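Local coordinates for H/ACA ribonucleoprotein complex non-core subunit NAF1 (Saccharomyces cerevisiae, PDB 2V3M) that helps assemble box H/ACA ribonucleoproteins as an RNA-binding factor, joining the immature particle and later giving way to GAR1, whose core domain resembles the central domain here, at residues Lys37-Ile45 with Lys94-Lys102; Tyr22-Ile33 with Phe63-Ile71. One frame throughout, in Å; residues are numbered along the deposited sequence.

How the contacts relate
Both contacts belong to the Gar1-like domain and lean on the same antiparallel sheet, with strand 30-40 serving contact 2 at its start and contact 1 at its end. Their centres lie about 17 Å apart. The helix 95-102 of contact 1 bridges them: Leu97 CD2 packs 3.3 Å from Leu70 O, and Leu101 CD2 lies 3.6 Å from Leu65 CD2, both partners on the 63-71 segment of contact 2. Along the chain the segments alternate, so the chain visits each contact in turn. The bound sulfate belongs to contact 1, between the hairpin turn and the end of Lys102, whereas contact 2 closes an N-terminal loop over the hairpin of strands 62-65 and 70-73.

Contact 1 of 2, residues Lys37-Ile45 with Lys94-Lys102. With SO4 (sulfate ion), chain G.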
loop_
_atom_site.group_PDB
_atom_site.type_symbol
_atom_site.label_atom_id
_atom_site.label_comp_id
_atom_site.label_asym_id
_atom_site.label_seq_id
_atom_site.Cartn_x
_atom_site.Cartn_y
_atom_site.Cartn_z
ATOM N N LYS A 37 4.435 1.291 -6.937
ATOM C CA LYS A 37 3.383 0.288 -7.078
ATOM C C LYS A 37 1.984 0.714 -6.696
ATOM O O LYS A 37 1.058 0.149 -7.182
ATOM C CB LYS A 37 3.755 -0.928 -6.335
ATOM C CG LYS A 37 4.899 -1.670 -7.036
ATOM C CD LYS A 37 4.434 -2.365 -8.262
ATOM C CE LYS A 37 5.388 -3.467 -8.652
ATOM N NZ LYS A 37 4.914 -4.112 -9.964
ATOM N N SER A 38 1.831 1.766 -5.892
ATOM C CA SER A 38 0.532 2.128 -5.422
ATOM C C SER A 38 0.329 3.594 -4.949
ATOM O O SER A 38 1.251 4.263 -4.518
ATOM C CB SER A 38 0.159 1.208 -4.294
ATOM O OG SER A 38 -1.233 1.261 -4.194
ATOM N N ALA A 39 -0.918 4.076 -5.041
ATOM C CA ALA A 39 -1.241 5.433 -4.659
ATOM C C ALA A 39 -2.664 5.485 -4.210
ATOM O O ALA A 39 -3.607 5.446 -5.020
ATOM C CB ALA A 39 -0.988 6.379 -5.813
ATOM N N PHE A 40 -2.811 5.533 -2.897
ATOM C CA PHE A 40 -4.135 5.755 -2.282
ATOM C C PHE A 40 -3.994 6.681 -1.079
ATOM O O PHE A 40 -2.976 6.663 -0.357
ATOM C CB PHE A 40 -4.730 4.438 -1.881
ATOM C CG PHE A 40 -3.926 3.742 -0.855
ATOM C CD1 PHE A 40 -4.230 3.873 0.511
ATOM C CD2 PHE A 40 -2.835 3.022 -1.211
ATOM C CE1 PHE A 40 -3.425 3.281 1.485
ATOM C CE2 PHE A 40 -2.079 2.401 -0.276
ATOM C CZ PHE A 40 -2.389 2.540 1.095
ATOM N N GLU A 41 -4.979 7.517 -0.915
ATOM C CA GLU A 41 -5.091 8.380 0.225
ATOM C C GLU A 41 -3.857 9.135 0.497
ATOM O O GLU A 41 -3.312 9.049 1.564
ATOM C CB GLU A 41 -5.519 7.600 1.451
ATOM C CG GLU A 41 -7.060 7.706 1.633
ATOM C CD GLU A 41 -7.523 6.934 2.866
ATOM O OE1 GLU A 41 -8.494 7.377 3.535
ATOM O OE2 GLU A 41 -6.875 5.892 3.147
ATOM N N ASN A 42 -3.422 9.880 -0.491
ATOM C CA ASN A 42 -2.174 10.606 -0.379
ATOM C C ASN A 42 -1.011 9.749 0.049
ATOM O O ASN A 42 0.062 10.320 0.310
ATOM C CB ASN A 42 -2.266 11.805 0.552
ATOM C CG ASN A 42 -3.164 12.881 0.033
ATOM O OD1 ASN A 42 -3.177 13.245 -1.155
ATOM N ND2 ASN A 42 -3.924 13.425 0.934
ATOM N N ASN A 43 -1.137 8.419 0.120
ATOM C CA ASN A 43 0.091 7.616 0.242
ATOM C C ASN A 43 0.624 7.101 -1.089
ATOM O O ASN A 43 -0.187 6.716 -1.961
ATOM C CB ASN A 43 -0.117 6.460 1.131
ATOM C CG ASN A 43 -0.502 6.886 2.518
ATOM O OD1 ASN A 43 0.378 7.089 3.408
ATOM N ND2 ASN A 43 -1.845 6.987 2.769
ATOM N N ILE A 44 1.947 7.095 -1.240
ATOM C CA ILE A 44 2.570 6.506 -2.383
ATOM C C ILE A 44 3.377 5.312 -1.842
ATOM O O ILE A 44 4.117 5.413 -0.847
ATOM C CB ILE A 44 3.514 7.524 -3.078
ATOM C CG1 ILE A 44 2.734 8.676 -3.662
ATOM C CG2 ILE A 44 4.352 6.871 -4.145
ATOM C CD1 ILE A 44 1.562 8.270 -4.365
ATOM N N ILE A 45 3.214 4.177 -2.492
ATOM C CA ILE A 45 3.839 2.962 -2.052
ATOM C C ILE A 45 4.886 2.507 -3.091
ATOM O O ILE A 45 4.547 2.344 -4.250
ATOM C CB ILE A 45 2.832 1.860 -1.937
ATOM C CG1 ILE A 45 1.938 2.132 -0.787
ATOM C CG2 ILE A 45 3.512 0.581 -1.669
ATOM C CD1 ILE A 45 2.406 2.890 0.224
ATOM N N LYS A 94 -0.043 18.792 -1.604
ATOM C CA LYS A 94 0.547 18.070 -2.719
ATOM C C LYS A 94 -0.371 17.105 -3.474
ATOM O O LYS A 94 0.086 16.240 -4.179
ATOM C CB LYS A 94 1.879 17.466 -2.303
ATOM C CG LYS A 94 2.970 18.572 -2.178
ATOM C CD LYS A 94 4.290 18.084 -2.829
ATOM C CE LYS A 94 5.574 18.632 -2.140
ATOM N NZ LYS A 94 6.563 17.478 -1.904
ATOM N N LYS A 95 -1.669 17.333 -3.366
ATOM C CA LYS A 95 -2.663 16.671 -4.201
ATOM C C LYS A 95 -2.380 16.616 -5.714
ATOM O O LYS A 95 -2.592 15.577 -6.342
ATOM C CB LYS A 95 -4.023 17.307 -3.976
ATOM C CG LYS A 95 -5.089 16.233 -3.889
ATOM C CD LYS A 95 -6.387 16.692 -4.604
ATOM C CE LYS A 95 -7.481 16.966 -3.590
ATOM N NZ LYS A 95 -8.907 17.200 -4.040
ATOM N N ASN A 96 -1.935 17.731 -6.298
ATOM C CA ASN A 96 -1.639 17.744 -7.723
ATOM C C ASN A 96 -0.524 16.739 -8.083
ATOM O O ASN A 96 -0.511 16.117 -9.173
ATOM C CB ASN A 96 -1.319 19.149 -8.198
ATOM C CG ASN A 96 -2.564 20.018 -8.327
ATOM O OD1 ASN A 96 -2.507 21.126 -8.872
ATOM N ND2 ASN A 96 -3.712 19.518 -7.838
ATOM N N LEU A 97 0.388 16.554 -7.141
ATOM C CA LEU A 97 1.525 15.700 -7.344
ATOM C C LEU A 97 1.084 14.255 -7.203
ATOM O O LEU A 97 1.493 13.393 -7.993
ATOM C CB LEU A 97 2.636 16.080 -6.349
ATOM C CG LEU A 97 3.815 15.132 -6.452
ATOM C CD1 LEU A 97 4.524 15.321 -7.758
ATOM C CD2 LEU A 97 4.787 15.218 -5.260
ATOM N N PHE A 98 0.252 14.020 -6.197
ATOM C CA PHE A 98 -0.388 12.733 -5.963
ATOM C C PHE A 98 -1.097 12.195 -7.201
ATOM O O PHE A 98 -0.829 11.084 -7.588
ATOM C CB PHE A 98 -1.362 12.806 -4.757
ATOM C CG PHE A 98 -2.112 11.503 -4.498
ATOM C CD1 PHE A 98 -1.491 10.468 -3.835
ATOM C CD2 PHE A 98 -3.411 11.308 -4.998
ATOM C CE1 PHE A 98 -2.136 9.292 -3.624
ATOM C CE2 PHE A 98 -4.071 10.101 -4.799
ATOM C CZ PHE A 98 -3.446 9.103 -4.104
ATOM N N ASP A 99 -1.980 12.989 -7.788
ATOM C CA ASP A 99 -2.674 12.649 -9.031
ATOM C C ASP A 99 -1.768 12.349 -10.210
ATOM O O ASP A 99 -2.052 11.470 -11.034
ATOM C CB ASP A 99 -3.676 13.767 -9.377
ATOM C CG ASP A 99 -4.840 13.836 -8.350
ATOM O OD1 ASP A 99 -5.215 12.766 -7.751
ATOM O OD2 ASP A 99 -5.375 14.956 -8.113
ATOM N N GLU A 100 -0.656 13.063 -10.252
ATOM C CA GLU A 100 0.328 12.826 -11.282
ATOM C C GLU A 100 1.054 11.516 -11.064
ATOM O O GLU A 100 1.351 10.810 -11.994
ATOM C CB GLU A 100 1.294 13.972 -11.372
ATOM C CG GLU A 100 2.152 13.902 -12.667
ATOM C CD GLU A 100 3.498 14.777 -12.616
ATOM O OE1 GLU A 100 4.483 14.331 -13.288
ATOM O OE2 GLU A 100 3.569 15.856 -11.895
ATOM N N LEU A 101 1.330 11.167 -9.830
ATOM C CA LEU A 101 2.005 9.917 -9.572
ATOM C C LEU A 101 1.070 8.747 -9.688
ATOM O O LEU A 101 1.466 7.785 -10.303
ATOM C CB LEU A 101 2.615 9.954 -8.204
ATOM C CG LEU A 101 3.663 11.059 -7.964
ATOM C CD1 LEU A 101 4.078 10.983 -6.461
ATOM C CD2 LEU A 101 4.972 10.977 -8.828
ATOM N N LYS A 102 -0.146 8.835 -9.124
ATOM C CA LYS A 102 -1.256 7.909 -9.326
ATOM C C LYS A 102 -1.228 7.305 -10.741
ATOM O O LYS A 102 -1.327 6.099 -10.959
ATOM C CB LYS A 102 -2.576 8.694 -9.115
ATOM C CG LYS A 102 -3.960 7.931 -9.380
ATOM C CD LYS A 102 -4.466 7.383 -8.057
ATOM C CE LYS A 102 -5.661 6.426 -8.075
ATOM N NZ LYS A 102 -6.385 6.463 -6.726
HETATM S S SO4 G . -7.381 7.675 -3.079
HETATM O O1 SO4 G . -7.650 6.896 -1.866
HETATM O O2 SO4 G . -6.714 6.834 -4.087
HETATM O O3 SO4 G . -8.607 8.208 -3.652
HETATM O O4 SO4 G . -6.588 8.837 -2.670
#
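Phe98 pushes its ring from the helix 95-102 into the turn that joins strands 30-40 and 43-48, and most of the apolar contact is made by this one side chain. A first torsion of 177°, which carries CG away from the backbone N, sends the ring toward the hairpin, where Ala39 CB sits 3.8 Å from Phe98 CE1. Ile44 runs counter to the ring and brings CD1 to 3.8 Å from Phe98 CD1. Further along the helix, Leu101 CD1 meets Ile44 CG1 at 3.9 Å, the two side chains roughly perpendicular.

Backbone polar atoms of the turn also lie against the ring. Asn42 N lies over one face, 3.4 Å from Phe98 CE1, while Phe40 N and Asn43 O come in at the edge. The turn from Phe40 to Asn43 is type I'. The side-chain amide of Asn42 stands nearly upright to the ring, 82° between the planes, with OD1 3.9 Å from Phe98 CG. Cut back to an alanine, Phe98 would probably leave a gap beneath the turn, with Ala39 CB and Ile44 CD1 losing the ring they pack on.

Charged and polar groups meet at the sulfate. Lys102, bent at chi2 (95°), sends NZ to within 2.7 Å of sulfate O2 and gives a weak hydrogen bond to Ala39 O. Glu41 N donates to sulfate O4 at 2.7 Å, whereas the carboxylate of Glu41 turns to His47 of the second subunit.

The ion probably comes from the crystallisation liquor, but a lysine and a backbone N-H holding an anion beside a greasy ring mark a spot that could suit a phosphate, consistent with Lys102 lying in the RNA-binding region.

Contact 2 of 2, residues Tyr22-Ile33 with Phe63-Ile71; sequences YEISEKTIITPI and FCLEDRTLI
Arg68 reaches from the 63-71 hairpin into the loop ahead of strand 30-33, and its guanidinium is held there by the carbonyl of Thr28. NH1 of Arg68 donates to Thr28 O at 2.8 Å with an N-H...O angle of 160°; the oxygen lies in the guanidinium plane, but the donor stands above the plane of the carbonyl. NH2 of Arg68 adds a weak bond to the same oxygen. Over one face of the guanidinium sits Glu26 O, and over the opposite face Ile30 CD1. Thr28 ends a type I turn from Ser25, in which Thr28 N and Thr28 OG1 both bond to Ser25 O from the same face of its plane.

Charge adds to the grip. A turn at chi2 (86°) brings Glu26 OE1 to 3.4 Å from Arg68 NE in a salt bridge of charges alone, since the oxygen lies well out of the guanidinium plane.

Arg68 sits in the connection of the β-hairpin formed by strands 62-65 and 70-73, at the edge of the sheet of this Gar1-like domain. A type I turn from Leu65 to Arg68 closes it, with Arg68 itself in a left-handed conformation; overlapping it is an Asx turn, in which Asp67 OD1 accepts from Thr69 N and Thr69 OG1.

Apolar contacts flank the polar cluster. Ile24 lays CD1 across both strands of the hairpin, 3.8 Å from Cys64 CB and 3.6 Å from Leu70 CB. Cys64 SG points at Ile30, touching both CG1 and CD1. Tyr22 meets Leu70 CD2 with its ring edge. Nearer the domain interior, Ile33 CG2 comes up to the edge of the Phe63 ring, 3.9 Å from Phe63 CE2.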
loop_
_atom_site.group_PDB
_atom_site.type_symbol
_atom_site.label_atom_id
_atom_site.label_comp_id
_atom_site.label_asym_id
_atom_site.label_seq_id
_atom_site.Cartn_x
_atom_site.Cartn_y
_atom_site.Cartn_z
ATOM N N TYR A 22 11.377 23.089 -4.503
ATOM C CA TYR A 22 12.496 22.186 -4.407
ATOM C C TYR A 22 12.446 21.322 -5.624
ATOM O O TYR A 22 11.456 20.605 -5.909
ATOM C CB TYR A 22 12.403 21.295 -3.178
ATOM C CG TYR A 22 13.514 20.287 -3.054
ATOM C CD1 TYR A 22 14.795 20.709 -2.773
ATOM C CD2 TYR A 22 13.276 18.906 -3.218
ATOM C CE1 TYR A 22 15.824 19.838 -2.639
ATOM C CE2 TYR A 22 14.323 17.982 -3.070
ATOM C CZ TYR A 22 15.611 18.506 -2.785
ATOM O OH TYR A 22 16.746 17.768 -2.610
ATOM N N GLU A 23 13.542 21.393 -6.348
ATOM C CA GLU A 23 13.736 20.496 -7.460
ATOM C C GLU A 23 15.057 19.801 -7.416
ATOM O O GLU A 23 16.084 20.449 -7.163
ATOM C CB GLU A 23 13.800 21.278 -8.699
ATOM C CG GLU A 23 12.700 22.100 -8.809
ATOM C CD GLU A 23 12.594 22.568 -10.177
ATOM O OE1 GLU A 23 11.542 22.273 -10.708
ATOM O OE2 GLU A 23 13.533 23.171 -10.744
ATOM N N ILE A 24 15.035 18.494 -7.721
ATOM C CA ILE A 24 16.282 17.760 -7.766
ATOM C C ILE A 24 17.063 18.283 -8.946
ATOM O O ILE A 24 16.623 18.301 -10.095
ATOM C CB ILE A 24 16.102 16.278 -7.833
ATOM C CG1 ILE A 24 15.252 15.803 -6.643
ATOM C CG2 ILE A 24 17.441 15.638 -7.791
ATOM C CD1 ILE A 24 13.813 15.231 -6.962
ATOM N N SER A 25 18.229 18.772 -8.636
ATOM C CA SER A 25 19.132 19.256 -9.658
ATOM C C SER A 25 19.613 18.121 -10.626
ATOM O O SER A 25 19.835 16.969 -10.238
ATOM C CB SER A 25 20.278 19.949 -8.930
ATOM O OG SER A 25 21.429 19.987 -9.709
ATOM N N GLU A 26 19.788 18.444 -11.895
ATOM C CA GLU A 26 20.154 17.423 -12.894
ATOM C C GLU A 26 21.543 16.792 -12.762
ATOM O O GLU A 26 21.876 15.766 -13.371
ATOM C CB GLU A 26 20.101 18.073 -14.238
ATOM C CG GLU A 26 19.753 17.140 -15.323
ATOM C CD GLU A 26 18.295 16.942 -15.542
ATOM O OE1 GLU A 26 17.659 16.344 -14.744
ATOM O OE2 GLU A 26 17.749 17.311 -16.556
ATOM N N LYS A 27 22.370 17.477 -12.000
ATOM C CA LYS A 27 23.667 16.990 -11.639
ATOM C C LYS A 27 23.585 15.882 -10.633
ATOM O O LYS A 27 24.454 15.037 -10.655
ATOM C CB LYS A 27 24.426 18.057 -10.890
ATOM C CG LYS A 27 24.517 19.254 -11.516
ATOM C CD LYS A 27 25.537 19.072 -12.503
ATOM C CE LYS A 27 25.803 20.342 -13.071
ATOM N NZ LYS A 27 24.573 21.049 -13.087
ATOM N N THR A 28 22.645 15.921 -9.686
ATOM C CA THR A 28 22.882 15.111 -8.539
ATOM C C THR A 28 22.705 13.638 -8.900
ATOM O O THR A 28 22.089 13.325 -9.924
ATOM C CB THR A 28 22.122 15.565 -7.270
ATOM O OG1 THR A 28 20.714 15.622 -7.456
ATOM C CG2 THR A 28 22.581 16.866 -6.819
ATOM N N ILE A 29 23.283 12.750 -8.085
ATOM C CA ILE A 29 23.208 11.316 -8.307
ATOM C C ILE A 29 21.888 10.795 -7.823
ATOM O O ILE A 29 21.395 11.181 -6.786
ATOM C CB ILE A 29 24.421 10.593 -7.707
ATOM C CG1 ILE A 29 25.656 11.311 -8.246
ATOM C CG2 ILE A 29 24.379 9.095 -8.031
ATOM C CD1 ILE A 29 26.943 10.748 -8.021
ATOM N N ILE A 30 21.322 9.954 -8.662
ATOM C CA ILE A 30 20.047 9.328 -8.467
ATOM C C ILE A 30 20.384 7.825 -8.385
ATOM O O ILE A 30 21.285 7.348 -9.110
ATOM C CB ILE A 30 19.150 9.723 -9.676
ATOM C CG1 ILE A 30 17.863 10.310 -9.209
ATOM C CG2 ILE A 30 18.686 8.600 -10.515
ATOM C CD1 ILE A 30 17.985 11.590 -8.829
ATOM N N THR A 31 19.739 7.081 -7.493
ATOM C CA THR A 31 20.040 5.634 -7.388
ATOM C C THR A 31 18.768 4.756 -7.413
ATOM O O THR A 31 17.878 5.000 -6.597
ATOM C CB THR A 31 20.751 5.420 -6.089
ATOM O OG1 THR A 31 22.028 5.949 -6.242
ATOM C CG2 THR A 31 20.878 3.923 -5.693
ATOM N N PRO A 32 18.701 3.747 -8.310
ATOM C CA PRO A 32 17.469 2.967 -8.429
ATOM C C PRO A 32 17.147 2.325 -7.066
ATOM O O PRO A 32 18.066 1.946 -6.338
ATOM C CB PRO A 32 17.797 1.938 -9.513
ATOM C CG PRO A 32 19.267 1.834 -9.485
ATOM C CD PRO A 32 19.751 3.244 -9.206
ATOM N N ILE A 33 15.883 2.280 -6.686
ATOM C CA ILE A 33 15.572 1.785 -5.390
ATOM C C ILE A 33 14.373 0.806 -5.408
ATOM O O ILE A 33 14.300 -0.045 -4.542
ATOM C CB ILE A 33 15.288 2.988 -4.434
ATOM C CG1 ILE A 33 15.345 2.554 -2.972
ATOM C CG2 ILE A 33 13.922 3.608 -4.664
ATOM C CD1 ILE A 33 16.798 2.304 -2.476
ATOM N N PHE A 63 12.724 10.250 -2.504
ATOM C CA PHE A 63 12.429 9.444 -3.661
ATOM C C PHE A 63 12.052 10.335 -4.832
ATOM O O PHE A 63 11.422 11.384 -4.620
ATOM C CB PHE A 63 11.283 8.556 -3.291
ATOM C CG PHE A 63 11.623 7.561 -2.255
ATOM C CD1 PHE A 63 11.579 7.903 -0.914
ATOM C CD2 PHE A 63 11.937 6.243 -2.586
ATOM C CE1 PHE A 63 11.885 6.926 0.072
ATOM C CE2 PHE A 63 12.243 5.300 -1.621
ATOM C CZ PHE A 63 12.233 5.631 -0.315
ATOM N N CYS A 64 12.396 9.893 -6.038
ATOM C CA CYS A 64 11.989 10.540 -7.309
ATOM C C CYS A 64 11.862 9.514 -8.424
ATOM O O CYS A 64 12.272 8.410 -8.239
ATOM C CB CYS A 64 13.033 11.565 -7.741
ATOM S SG CYS A 64 14.766 10.884 -8.006
ATOM N N LEU A 65 11.302 9.890 -9.552
ATOM C CA LEU A 65 11.230 9.030 -10.685
ATOM C C LEU A 65 12.549 9.209 -11.413
ATOM O O LEU A 65 13.324 10.006 -10.978
ATOM C CB LEU A 65 10.003 9.428 -11.525
ATOM C CG LEU A 65 8.649 8.789 -11.115
ATOM C CD1 LEU A 65 8.727 7.892 -9.920
ATOM C CD2 LEU A 65 7.617 9.828 -10.946
ATOM N N GLU A 66 12.790 8.500 -12.505
ATOM C CA GLU A 66 13.946 8.713 -13.389
ATOM C C GLU A 66 14.001 10.085 -13.979
ATOM O O GLU A 66 15.061 10.558 -14.331
ATOM C CB GLU A 66 13.916 7.701 -14.511
ATOM C CG GLU A 66 15.228 7.412 -15.072
ATOM C CD GLU A 66 15.231 6.174 -15.933
ATOM O OE1 GLU A 66 16.313 5.713 -16.257
ATOM O OE2 GLU A 66 14.151 5.647 -16.279
ATOM N N ASP A 67 12.871 10.742 -14.189
ATOM C CA ASP A 67 12.995 12.079 -14.804
ATOM C C ASP A 67 13.184 13.135 -13.724
ATOM O O ASP A 67 13.003 14.328 -13.931
ATOM C CB ASP A 67 11.803 12.443 -15.665
ATOM C CG ASP A 67 10.483 12.411 -14.907
ATOM O OD1 ASP A 67 10.480 12.042 -13.710
ATOM O OD2 ASP A 67 9.423 12.718 -15.535
ATOM N N ARG A 68 13.535 12.683 -12.547
ATOM C CA ARG A 68 13.683 13.575 -11.423
ATOM C C ARG A 68 12.405 14.283 -10.903
ATOM O O ARG A 68 12.465 15.283 -10.200
ATOM C CB ARG A 68 14.813 14.543 -11.667
ATOM C CG ARG A 68 16.172 13.935 -11.482
ATOM C CD ARG A 68 17.195 14.622 -12.289
ATOM N NE ARG A 68 18.231 13.674 -12.708
ATOM C CZ ARG A 68 19.340 13.405 -12.012
ATOM N NH1 ARG A 68 19.521 13.973 -10.824
ATOM N NH2 ARG A 68 20.259 12.535 -12.462
ATOM N N THR A 69 11.257 13.704 -11.225
ATOM C CA THR A 69 10.013 14.120 -10.662
ATOM C C THR A 69 10.095 13.684 -9.210
ATOM O O THR A 69 10.277 12.521 -8.885
ATOM C CB THR A 69 8.821 13.471 -11.344
ATOM O OG1 THR A 69 8.711 13.972 -12.682
ATOM C CG2 THR A 69 7.584 13.844 -10.582
ATOM N N LEU A 70 9.998 14.652 -8.320
ATOM C CA LEU A 70 10.139 14.405 -6.923
ATOM C C LEU A 70 8.894 13.738 -6.313
ATOM O O LEU A 70 7.785 14.338 -6.422
ATOM C CB LEU A 70 10.350 15.733 -6.263
ATOM C CG LEU A 70 9.943 15.714 -4.764
ATOM C CD1 LEU A 70 11.120 15.191 -3.977
ATOM C CD2 LEU A 70 9.437 17.081 -4.106
ATOM N N ILE A 71 9.069 12.560 -5.659
ATOM C CA ILE A 71 7.977 11.895 -5.012
ATOM C C ILE A 71 7.764 12.396 -3.583
ATOM O O ILE A 71 6.762 12.997 -3.177
ATOM C CB ILE A 71 8.160 10.459 -4.958
ATOM C CG1 ILE A 71 8.190 9.887 -6.400
ATOM C CG2 ILE A 71 7.002 9.921 -4.070
ATOM C CD1 ILE A 71 8.344 8.415 -6.476
#